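CELL WALL surface anchor family protein (Streptococcus pneumoniae, PDB 2WW8) is a pilus adhesin that recognises host cells and has an elongated multidomain chain with a probably integrin-like, magnesium-binding domain. Local coordinates at residues V456-G460 against A461-F465; S473-A477 against A478-V482; L494-E498 against S499-Y503. All coordinates share one frame; numbering follows the deposited sequence.

Overall arrangement
The three contacts follow one another along the chain, between strands 379-386 and 533-539 of the magnesium-bearing domain's parallel sheet. Contact 1 is a hairpin, contact 2 the end of helix 469-477, and contact 3 the turn after strand 489-496. Their centres are about 20 Å (1 to 2), 15 Å (1 to 3) and 21 Å (2 to 3) apart. Neighbouring strands 461-467 and 489-496 tie contact 1 to contact 3 in an antiparallel sheet that also takes strands 284-292, 298-299 and 311-315 from earlier in the chain. Phe465 packs on Met475 of contact 2. Contacts 2 and 3 do not touch. All three are probably part of a projecting subdomain.

Contact 1: residues V456-G460 against A461-F465; sequences VYEKG and APAAF
A tight beta hairpin with a two-residue loop joins 456-460 to 461-465, and its type I' turn runs from Glu458 to Ala461. Glu458 and Ala461 form the hydrogen-bonded pair that closes it. Glu458 N donates to Ala461 O over 2.8 Å, nearly straight at 165°, and Ala461 N returns a bond of 3.0 Å to Glu458 O. A third bond, Ala463 N to Val456 O at 2.9 Å, continues the ladder. Lys459 and Gly460 occupy the two corner positions with positive phi. Gly460, at phi 90°, suits its corner because it brings no beta carbon against the carbonyl oxygen of Lys459; the long chain of Lys459 leads away from the hairpin.

Next to the Glu458-Ala461 pair, Tyr457 stands opposite Pro462 in a non-hydrogen-bonded pair. An imino acid fits here, since the ladder asks for no N-H from it. The two side chains diverge, yet the tyrosine ring lies obliquely beside the Ala461-Pro462 peptide, with CD1 3.8 Å from Pro462 N, and its hydroxyl is hydrogen-bonded to Asp453. Tyr457 CA also makes a CA-H...O contact with Ala461 O at 3.2 Å.

Ala463 is the buried residue of the group. Its methyl points toward 456-460, where CB meets Val456 CG1 at 4.0 Å and Glu458 CB at 3.9 Å. Val456 can reach it because CG1 is anti to the backbone N (chi1 -179°), while the small methyl of alanine fits between Val456 CG1 and Glu458 CB.

Cohesion thus rests mainly on backbone bonds, complemented by modest apolar packing around Ala463. The chemistry implies a hairpin held in shape chiefly by its peptide groups, with much of its side-chain surface turned to solvent.

Contact 2: residues S473-A477 against A478-V482; sequences SEMKA and AGYAV
Met475 packs on Val482 and Tyr480 where helix 469-477 ends and the chain turns back, while Ala478 lies against the backbone of the last turn. Met475 CB lies 4.1 Å from Val482 CG2, and the flexible thioether continues past Tyr480. In the conformer described, Met475 CE sits over one face of the tyrosine ring, toward the rim, 4.1 Å from Tyr480 CD2; a second conformer is deposited, so the placement of CE is doubtful. An unbranched, pliable chain suits a site lined by Tyr480, Val482 and, beyond the segments, Phe465 and Ile492.

Val482 points its beta carbon toward the helix. CG2 is the branch that touches, set anti to the carbonyl carbon while CG1 is anti to the backbone N (chi1 -160°), and it comes to rest on the backbone, 3.8 Å from Lys476 N. Ala478 is small enough to stay close to the last turn: its methyl lies 3.5 Å from Glu474 O, the same oxygen that accepts the helical bond from Ala478 N at 3.0 Å.

Backbone bonds fix the reversal. Tyr480 N reaches back to Met475 O over 3.3 Å, and the same oxygen lies at the edge of the Tyr480 ring, in its plane. Gly479 N bonds to Lys476 O at 3.1 Å. A water donates to both Lys476 O and Tyr480 O, bridging them. The tyrosine hydroxyl is held by Arg298 O, and its ring makes a cation-pi contact with Lys297.

Gly479 suits its place because at phi 106° a beta carbon would press against the carbonyl oxygen of Ala478. This positive phi and the two backward bonds, from Tyr480 N and Gly479 N, define a Schellman motif, which the apolar contact of Met475 with Tyr480 accompanies.

Contact 3: residues L494-E498 against S499-Y503; sequences LNWRE and SILAY
Arg497 and Ile500 cross obliquely, the guanidinium group lying flat against the tip of the isoleucine. Ile500 CD1 stands over one face of that group, 3.7 Å above its plane and offset toward the rim, with NH1 its nearest atom at 3.8 Å. Arg497 gets there by placing CG between its backbone N and carbonyl carbon (chi1 82°) and then extending straight to NE. A long cationic chain suits the place: its CG and the flat end pack on an aliphatic residue, while NE meets a water in the guanidinium plane and NH1 has polar partners of its own.

Ser499 faces the same group obliquely. Its OG accepts a hydrogen bond from that water at 2.9 Å, and the water accepts from Arg497 NE at 2.8 Å.

On another part of the turn Leu501 aims its side chain back, CD2 meeting Trp496 CB at 3.7 Å, obliquely to the indole. Backbone bonds set this geometry: Ile500 N to Arg497 O at 3.0 Å, and Leu501 N to Glu498 O at 3.1 Å, two successive 3-10-type turns. The bend of Glu498 at chi2 brings its carboxylate back alongside Ser499, with OE2 accepting from a second water that also donates to Ala502 O.

The turn leads out of strand 489-496, with Leu494 bonded through its backbone to Val456 and Ala463 of the hairpin. Arg497 NH1 forms a salt bridge with Asp444 and bonds to Gly290 O of strand 284-292, Glu498 pairs with Arg442 of strand 442-443, and the Trp496 ring meets Phe451, so the turn is held among neighbouring strands and loops.

Contact 1: residues V456-G460 against A461-F465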
ATOM      1  N   VAL A 456      45.746  12.959 -48.575  1.00 13.79           N
ATOM      2  CA  VAL A 456      45.712  12.135 -47.347  1.00 16.23           C
ATOM      3  C   VAL A 456      47.148  11.771 -47.017  1.00 16.80           C
ATOM      4  O   VAL A 456      47.919  11.355 -47.897  1.00 17.59           O
ATOM      5  CB  VAL A 456      44.896  10.834 -47.533  1.00 15.12           C
ATOM      6  CG1 VAL A 456      44.848   9.971 -46.218  1.00 17.76           C
ATOM      7  CG2 VAL A 456      43.507  11.194 -48.006  1.00 18.58           C
ATOM      8  N   TYR A 457      47.522  11.956 -45.755  1.00 18.02           N
ATOM      9  CA  TYR A 457      48.863  11.679 -45.275  1.00 18.45           C
ATOM     10  C   TYR A 457      48.865  10.472 -44.362  1.00 19.90           C
ATOM     11  O   TYR A 457      47.902  10.260 -43.649  1.00 18.74           O
ATOM     12  CB  TYR A 457      49.416  12.858 -44.487  1.00 18.52           C
ATOM     13  CG  TYR A 457      49.664  14.025 -45.402  1.00 17.58           C
ATOM     14  CD1 TYR A 457      50.864  14.127 -46.099  1.00 13.95           C
ATOM     15  CD2 TYR A 457      48.697  15.007 -45.561  1.00 19.89           C
ATOM     16  CE1 TYR A 457      51.100  15.180 -46.977  1.00 18.36           C
ATOM     17  CE2 TYR A 457      48.927  16.081 -46.421  1.00 18.30           C
ATOM     18  CZ  TYR A 457      50.100  16.152 -47.127  1.00 19.07           C
ATOM     19  OH  TYR A 457      50.309  17.226 -47.971  1.00 18.82           O
ATOM     20  N   GLU A 458      49.939   9.696 -44.387  1.00 21.81           N
ATOM     21  CA  GLU A 458      50.124   8.622 -43.415  1.00 24.78           C
ATOM     22  C   GLU A 458      51.626   8.551 -43.167  1.00 24.34           C
ATOM     23  O   GLU A 458      52.423   8.648 -44.112  1.00 23.68           O
ATOM     24  CB  GLU A 458      49.622   7.307 -44.029  1.00 27.72           C
ATOM     25  CG  GLU A 458      49.184   6.213 -43.085  1.00 36.60           C
ATOM     26  CD  GLU A 458      48.564   5.032 -43.811  1.00 47.27           C
ATOM     27  OE1 GLU A 458      47.614   5.229 -44.600  1.00 52.27           O
ATOM     28  OE2 GLU A 458      49.024   3.896 -43.583  1.00 51.86           O
ATOM     29  N   LYS A 459      51.999   8.393 -41.898  1.00 24.95           N
ATOM     30  CA  LYS A 459      53.413   8.272 -41.495  1.00 25.16           C
ATOM     31  C   LYS A 459      54.283   9.444 -41.966  1.00 23.90           C
ATOM     32  O   LYS A 459      55.469   9.270 -42.189  1.00 22.26           O
ATOM     33  CB  LYS A 459      54.069   6.967 -41.971  1.00 27.14           C
ATOM     34  CG  LYS A 459      53.306   5.645 -41.665  1.00 30.87           C
ATOM     35  CD  LYS A 459      54.094   4.403 -42.180  1.00 37.66           C
ATOM     36  CE  LYS A 459      55.559   4.416 -41.655  1.00 41.93           C
ATOM     37  NZ  LYS A 459      56.558   3.465 -42.241  1.00 43.14           N
ATOM     38  N   GLY A 460      53.711  10.639 -42.108  1.00 22.35           N
ATOM     39  CA  GLY A 460      54.538  11.759 -42.518  1.00 21.47           C
ATOM     40  C   GLY A 460      54.616  11.950 -44.018  1.00 22.01           C
ATOM     41  O   GLY A 460      55.394  12.794 -44.459  1.00 22.05           O
ATOM     42  N   ALA A 461      53.847  11.198 -44.817  1.00 19.03           N
ATOM     43  CA  ALA A 461      53.971  11.327 -46.284  1.00 17.49           C
ATOM     44  C   ALA A 461      52.642  11.091 -46.975  1.00 15.30           C
ATOM     45  O   ALA A 461      51.699  10.567 -46.375  1.00 15.65           O
ATOM     46  CB  ALA A 461      55.059  10.413 -46.850  1.00 17.31           C
ATOM     47  N   PRO A 462      52.521  11.494 -48.242  1.00 16.35           N
ATOM     48  CA  PRO A 462      51.265  11.128 -48.956  1.00 16.25           C
ATOM     49  C   PRO A 462      51.003   9.603 -48.894  1.00 15.54           C
ATOM     50  O   PRO A 462      51.931   8.807 -49.051  1.00 15.51           O
ATOM     51  CB  PRO A 462      51.546  11.595 -50.397  1.00 17.20           C
ATOM     52  CG  PRO A 462      52.578  12.741 -50.207  1.00 14.29           C
ATOM     53  CD  PRO A 462      53.449  12.238 -49.111  1.00 16.21           C
ATOM     54  N   ALA A 463      49.749   9.250 -48.686  1.00 13.53           N
ATOM     55  CA  ALA A 463      49.234   7.903 -48.443  1.00 13.92           C
ATOM     56  C   ALA A 463      48.751   7.315 -49.772  1.00 14.48           C
ATOM     57  O   ALA A 463      48.241   8.028 -50.621  1.00 13.13           O
ATOM     58  CB  ALA A 463      48.065   7.978 -47.486  1.00 11.81           C
ATOM     59  N   ALA A 464      48.948   6.011 -49.957  1.00 16.98           N
ATOM     60  CA  ALA A 464      48.498   5.343 -51.187  1.00 17.85           C
ATOM     61  C   ALA A 464      47.682   4.097 -50.812  1.00 18.03           C
ATOM     62  O   ALA A 464      47.996   3.489 -49.803  1.00 18.51           O
ATOM     63  CB  ALA A 464      49.689   4.993 -52.027  1.00 17.67           C
ATOM     64  N   PHE A 465      46.627   3.749 -51.555  1.00 14.91           N
ATOM     65  CA  PHE A 465      45.943   2.472 -51.347  1.00 14.95           C
ATOM     66  C   PHE A 465      46.734   1.375 -52.085  1.00 13.67           C
ATOM     67  O   PHE A 465      46.924   1.519 -53.301  1.00 12.51           O
ATOM     68  CB  PHE A 465      44.575   2.620 -51.991  1.00 15.25           C
ATOM     69  CG  PHE A 465      43.656   1.478 -51.723  1.00 17.62           C
ATOM     70  CD1 PHE A 465      43.136   1.290 -50.434  1.00 19.60           C
ATOM     71  CD2 PHE A 465      43.344   0.595 -52.737  1.00 17.17           C
ATOM     72  CE1 PHE A 465      42.276   0.216 -50.165  1.00 19.25           C
ATOM     73  CE2 PHE A 465      42.487  -0.466 -52.489  1.00 22.52           C
ATOM     74  CZ  PHE A 465      41.938  -0.652 -51.201  1.00 19.46           C
TER
HETATM   75  O   HOH W   1      52.468   7.160 -46.258  1.00 24.57           O

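Contact 2: residues S473-A477 against A478-V482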
ATOM      1  N   SER A 473      44.550  -5.671 -62.517  1.00 12.71           N
ATOM      2  CA  SER A 473      43.713  -5.544 -63.732  1.00 14.00           C
ATOM      3  C   SER A 473      42.282  -5.027 -63.481  1.00 11.75           C
ATOM      4  O   SER A 473      41.778  -4.143 -64.174  1.00 10.12           O
ATOM      5  CB  SER A 473      43.677  -6.842 -64.528  1.00 13.67           C
ATOM      6  OG  SER A 473      45.037  -7.197 -64.794  1.00 20.32           O
ATOM      7  N   GLU A 474      41.640  -5.593 -62.474  1.00 11.04           N
ATOM      8  CA  GLU A 474      40.351  -5.163 -62.027  1.00 11.24           C
ATOM      9  C   GLU A 474      40.326  -3.674 -61.630  1.00 11.09           C
ATOM     10  O   GLU A 474      39.418  -2.925 -62.044  1.00 10.16           O
ATOM     11  CB  GLU A 474      39.969  -6.076 -60.853  1.00  9.93           C
ATOM     12  CG  GLU A 474      38.702  -5.606 -60.216  1.00 16.24           C
ATOM     13  CD  GLU A 474      38.401  -6.387 -58.947  1.00 24.06           C
ATOM     14  OE1 GLU A 474      38.732  -7.583 -58.884  1.00 27.30           O
ATOM     15  OE2 GLU A 474      37.873  -5.813 -57.986  1.00 27.03           O
ATOM     16  N   MET A 475      41.285  -3.192 -60.825  1.00 10.28           N
ATOM     17  CA  MET A 475      41.165  -1.775 -60.428  0.50 10.97           C
ATOM     18  C   MET A 475      41.565  -0.842 -61.564  1.00 10.59           C
ATOM     19  O   MET A 475      41.005   0.258 -61.702  1.00  9.89           O
ATOM     20  CB  MET A 475      41.891  -1.431 -59.120  0.50 11.04           C
ATOM     21  CG  MET A 475      41.382  -2.276 -57.934  0.50 10.74           C
ATOM     22  SD  MET A 475      42.074  -1.640 -56.410  0.50 12.70           S
ATOM     23  CE  MET A 475      41.023  -0.246 -56.056  0.50  6.22           C
ATOM     24  N   LYS A 476      42.473  -1.287 -62.407  1.00 10.47           N
ATOM     25  CA  LYS A 476      42.793  -0.515 -63.582  1.00 14.09           C
ATOM     26  C   LYS A 476      41.567  -0.444 -64.552  1.00 15.15           C
ATOM     27  O   LYS A 476      41.209   0.617 -65.069  1.00 14.67           O
ATOM     28  CB  LYS A 476      44.001  -1.183 -64.227  1.00 15.44           C
ATOM     29  CG  LYS A 476      44.284  -0.649 -65.576  1.00 20.24           C
ATOM     30  CD  LYS A 476      45.335   0.414 -65.536  1.00 23.75           C
ATOM     31  CE  LYS A 476      46.115   0.276 -66.833  1.00 29.57           C
ATOM     32  NZ  LYS A 476      46.676   1.663 -66.913  1.00 34.27           N
ATOM     33  N   ALA A 477      40.859  -1.551 -64.745  1.00 15.83           N
ATOM     34  CA  ALA A 477      39.716  -1.547 -65.688  1.00 16.75           C
ATOM     35  C   ALA A 477      38.530  -0.764 -65.155  1.00 17.00           C
ATOM     36  O   ALA A 477      37.796  -0.194 -65.942  1.00 16.87           O
ATOM     37  CB  ALA A 477      39.290  -2.953 -66.098  1.00 14.93           C
ATOM     38  N   ALA A 478      38.381  -0.696 -63.833  1.00 15.71           N
ATOM     39  CA  ALA A 478      37.323   0.085 -63.214  1.00 15.32           C
ATOM     40  C   ALA A 478      37.576   1.593 -63.331  1.00 15.51           C
ATOM     41  O   ALA A 478      36.661   2.369 -63.081  1.00 15.72           O
ATOM     42  CB  ALA A 478      37.131  -0.326 -61.746  1.00 12.81           C
ATOM     43  N   GLY A 479      38.797   1.991 -63.700  1.00 16.13           N
ATOM     44  CA  GLY A 479      39.147   3.385 -64.025  1.00 15.08           C
ATOM     45  C   GLY A 479      39.970   4.156 -62.989  1.00 14.50           C
ATOM     46  O   GLY A 479      40.214   5.360 -63.127  1.00 12.85           O
ATOM     47  N   TYR A 480      40.465   3.463 -61.962  1.00 12.29           N
ATOM     48  CA  TYR A 480      41.363   4.109 -61.016  1.00 10.70           C
ATOM     49  C   TYR A 480      42.752   4.438 -61.583  1.00 11.19           C
ATOM     50  O   TYR A 480      43.300   3.764 -62.469  1.00 12.68           O
ATOM     51  CB  TYR A 480      41.472   3.242 -59.764  1.00  8.83           C
ATOM     52  CG  TYR A 480      40.171   3.081 -59.007  1.00  7.82           C
ATOM     53  CD1 TYR A 480      39.776   4.054 -58.122  1.00  8.88           C
ATOM     54  CD2 TYR A 480      39.412   1.937 -59.076  1.00  8.66           C
ATOM     55  CE1 TYR A 480      38.645   3.963 -57.405  1.00 13.00           C
ATOM     56  CE2 TYR A 480      38.232   1.792 -58.313  1.00  8.28           C
ATOM     57  CZ  TYR A 480      37.853   2.811 -57.486  1.00 14.96           C
ATOM     58  OH  TYR A 480      36.717   2.790 -56.680  1.00 14.39           O
ATOM     59  N   ALA A 481      43.341   5.488 -61.021  1.00 13.41           N
ATOM     60  CA  ALA A 481      44.689   5.898 -61.409  1.00 13.31           C
ATOM     61  C   ALA A 481      45.671   4.974 -60.697  1.00 13.42           C
ATOM     62  O   ALA A 481      46.322   5.369 -59.719  1.00 16.12           O
ATOM     63  CB  ALA A 481      44.890   7.387 -60.971  1.00 13.51           C
ATOM     64  N   VAL A 482      45.789   3.736 -61.169  1.00 12.43           N
ATOM     65  CA  VAL A 482      46.725   2.796 -60.572  1.00 12.51           C
ATOM     66  C   VAL A 482      48.168   3.015 -61.084  1.00 10.80           C
ATOM     67  O   VAL A 482      48.451   3.068 -62.283  1.00 12.37           O
ATOM     68  CB  VAL A 482      46.248   1.323 -60.789  1.00 14.61           C
ATOM     69  CG1 VAL A 482      46.926   0.425 -59.771  1.00 15.34           C
ATOM     70  CG2 VAL A 482      44.740   1.191 -60.530  1.00 14.45           C
TER
HETATM   71  O   HOH W   2      42.534   3.018 -64.984  1.00 13.95           O

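Contact 3: residues L494-E498 against S499-Y503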
ATOM      1  N   LEU A 494      45.929   8.535 -52.588  1.00 11.58           N
ATOM      2  CA  LEU A 494      44.669   8.959 -52.011  1.00 12.32           C
ATOM      3  C   LEU A 494      44.507  10.455 -51.716  1.00 14.43           C
ATOM      4  O   LEU A 494      45.442  11.096 -51.197  1.00 13.47           O
ATOM      5  CB  LEU A 494      44.381   8.210 -50.702  1.00 13.37           C
ATOM      6  CG  LEU A 494      44.431   6.680 -50.758  1.00 12.52           C
ATOM      7  CD1 LEU A 494      44.341   6.077 -49.366  1.00 11.91           C
ATOM      8  CD2 LEU A 494      43.376   6.092 -51.760  1.00 12.56           C
ATOM      9  N   ASN A 495      43.295  10.943 -51.959  1.00 12.99           N
ATOM     10  CA  ASN A 495      42.944  12.331 -51.668  1.00 14.34           C
ATOM     11  C   ASN A 495      41.643  12.256 -50.885  1.00 13.87           C
ATOM     12  O   ASN A 495      40.861  11.300 -51.044  1.00 12.88           O
ATOM     13  CB  ASN A 495      42.643  13.166 -52.932  1.00 12.75           C
ATOM     14  CG  ASN A 495      43.864  13.677 -53.654  1.00 15.53           C
ATOM     15  OD1 ASN A 495      45.015  13.499 -53.260  1.00 17.90           O
ATOM     16  ND2 ASN A 495      43.596  14.363 -54.758  1.00 18.01           N
ATOM     17  N   TRP A 496      41.387  13.249 -50.020  1.00 12.89           N
ATOM     18  CA  TRP A 496      40.016  13.339 -49.433  1.00 12.76           C
ATOM     19  C   TRP A 496      38.974  13.653 -50.564  1.00 13.59           C
ATOM     20  O   TRP A 496      39.295  14.406 -51.511  1.00 14.59           O
ATOM     21  CB  TRP A 496      39.979  14.526 -48.432  1.00 13.03           C
ATOM     22  CG  TRP A 496      40.958  14.355 -47.362  1.00 14.04           C
ATOM     23  CD1 TRP A 496      42.114  15.056 -47.190  1.00 13.72           C
ATOM     24  CD2 TRP A 496      40.907  13.386 -46.294  1.00 12.15           C
ATOM     25  NE1 TRP A 496      42.797  14.574 -46.113  1.00 13.55           N
ATOM     26  CE2 TRP A 496      42.072  13.566 -45.531  1.00 15.37           C
ATOM     27  CE3 TRP A 496      39.988  12.391 -45.921  1.00 17.00           C
ATOM     28  CZ2 TRP A 496      42.369  12.793 -44.399  1.00 17.75           C
ATOM     29  CZ3 TRP A 496      40.273  11.619 -44.797  1.00 19.33           C
ATOM     30  CH2 TRP A 496      41.458  11.832 -44.050  1.00 18.33           C
ATOM     31  N   ARG A 497      37.775  13.079 -50.517  1.00 13.27           N
ATOM     32  CA  ARG A 497      36.742  13.393 -51.514  1.00 13.58           C
ATOM     33  C   ARG A 497      36.240  14.846 -51.397  1.00 15.71           C
ATOM     34  O   ARG A 497      36.357  15.461 -50.310  1.00 13.89           O
ATOM     35  CB  ARG A 497      35.613  12.328 -51.474  1.00 15.77           C
ATOM     36  CG  ARG A 497      34.581  12.517 -50.400  1.00 17.21           C
ATOM     37  CD  ARG A 497      33.531  11.387 -50.478  1.00 12.46           C
ATOM     38  NE  ARG A 497      32.333  11.651 -49.682  1.00 16.04           N
ATOM     39  CZ  ARG A 497      32.183  11.281 -48.418  1.00 16.37           C
ATOM     40  NH1 ARG A 497      33.176  10.649 -47.797  1.00 15.91           N
ATOM     41  NH2 ARG A 497      31.062  11.589 -47.752  1.00 17.92           N
ATOM     42  N   GLU A 498      35.784  15.392 -52.539  1.00 14.25           N
ATOM     43  CA  GLU A 498      35.400  16.773 -52.657  1.00 16.46           C
ATOM     44  C   GLU A 498      34.558  17.249 -51.446  1.00 15.27           C
ATOM     45  O   GLU A 498      34.812  18.291 -50.893  1.00 13.70           O
ATOM     46  CB  GLU A 498      34.554  17.002 -53.911  1.00 16.29           C
ATOM     47  CG  GLU A 498      34.447  18.491 -54.217  1.00 21.84           C
ATOM     48  CD  GLU A 498      33.318  19.213 -53.415  1.00 31.39           C
ATOM     49  OE1 GLU A 498      32.321  18.519 -53.080  1.00 30.99           O
ATOM     50  OE2 GLU A 498      33.367  20.452 -53.099  1.00 30.01           O
ATOM     51  N   SER A 499      33.540  16.492 -51.077  1.00 14.70           N
ATOM     52  CA  SER A 499      32.597  16.966 -50.049  1.00 16.84           C
ATOM     53  C   SER A 499      33.176  17.098 -48.630  1.00 16.60           C
ATOM     54  O   SER A 499      32.516  17.659 -47.772  1.00 16.07           O
ATOM     55  CB  SER A 499      31.360  16.076 -50.090  1.00 16.24           C
ATOM     56  OG  SER A 499      31.682  14.865 -49.453  1.00 16.93           O
ATOM     57  N   ILE A 500      34.420  16.643 -48.406  1.00 17.36           N
ATOM     58  CA  ILE A 500      35.106  16.710 -47.121  1.00 17.46           C
ATOM     59  C   ILE A 500      36.027  17.930 -47.089  1.00 17.50           C
ATOM     60  O   ILE A 500      36.468  18.324 -46.015  1.00 17.46           O
ATOM     61  CB  ILE A 500      35.977  15.420 -46.935  1.00 19.86           C
ATOM     62  CG1 ILE A 500      35.163  14.118 -47.000  1.00 23.14           C
ATOM     63  CG2 ILE A 500      36.745  15.381 -45.648  1.00 21.39           C
ATOM     64  CD1 ILE A 500      33.849  14.056 -46.303  1.00 15.56           C
ATOM     65  N   LEU A 501      36.364  18.488 -48.262  1.00 14.68           N
ATOM     66  CA  LEU A 501      37.276  19.601 -48.368  1.00 15.59           C
ATOM     67  C   LEU A 501      36.599  20.952 -48.125  1.00 15.51           C
ATOM     68  O   LEU A 501      35.377  21.039 -48.024  1.00 14.17           O
ATOM     69  CB  LEU A 501      37.820  19.628 -49.818  1.00 15.15           C
ATOM     70  CG  LEU A 501      38.564  18.331 -50.246  1.00 17.85           C
ATOM     71  CD1 LEU A 501      38.902  18.363 -51.767  1.00 19.19           C
ATOM     72  CD2 LEU A 501      39.831  18.084 -49.444  1.00 13.38           C
ATOM     73  N   ALA A 502      37.444  21.959 -47.938  1.00 15.65           N
ATOM     74  CA  ALA A 502      37.046  23.365 -47.853  1.00 16.11           C
ATOM     75  C   ALA A 502      36.370  23.689 -49.203  1.00 16.23           C
ATOM     76  O   ALA A 502      36.623  23.042 -50.237  1.00 14.19           O
ATOM     77  CB  ALA A 502      38.321  24.125 -47.678  1.00 14.50           C
ATOM     78  N   TYR A 503      35.502  24.686 -49.211  1.00 15.46           N
ATOM     79  CA  TYR A 503      34.824  25.097 -50.442  1.00 15.30           C
ATOM     80  C   TYR A 503      34.567  26.618 -50.358  1.00 16.10           C
ATOM     81  O   TYR A 503      34.523  27.182 -49.256  1.00 16.17           O
ATOM     82  CB  TYR A 503      33.559  24.231 -50.606  1.00 16.28           C
ATOM     83  CG  TYR A 503      32.480  24.584 -49.587  1.00 15.23           C
ATOM     84  CD1 TYR A 503      32.467  24.021 -48.274  1.00 13.59           C
ATOM     85  CD2 TYR A 503      31.460  25.475 -49.939  1.00 19.03           C
ATOM     86  CE1 TYR A 503      31.463  24.352 -47.351  1.00 15.97           C
ATOM     87  CE2 TYR A 503      30.453  25.800 -49.000  1.00 16.39           C
ATOM     88  CZ  TYR A 503      30.455  25.250 -47.742  1.00 17.62           C
ATOM     89  OH  TYR A 503      29.472  25.646 -46.850  1.00 15.00           O
TER
HETATM   90  O   HOH W   3      30.393  12.941 -51.204  1.00 25.64           O
HETATM   91  O   HOH W   4      35.816  21.525 -52.183  1.00 24.83           O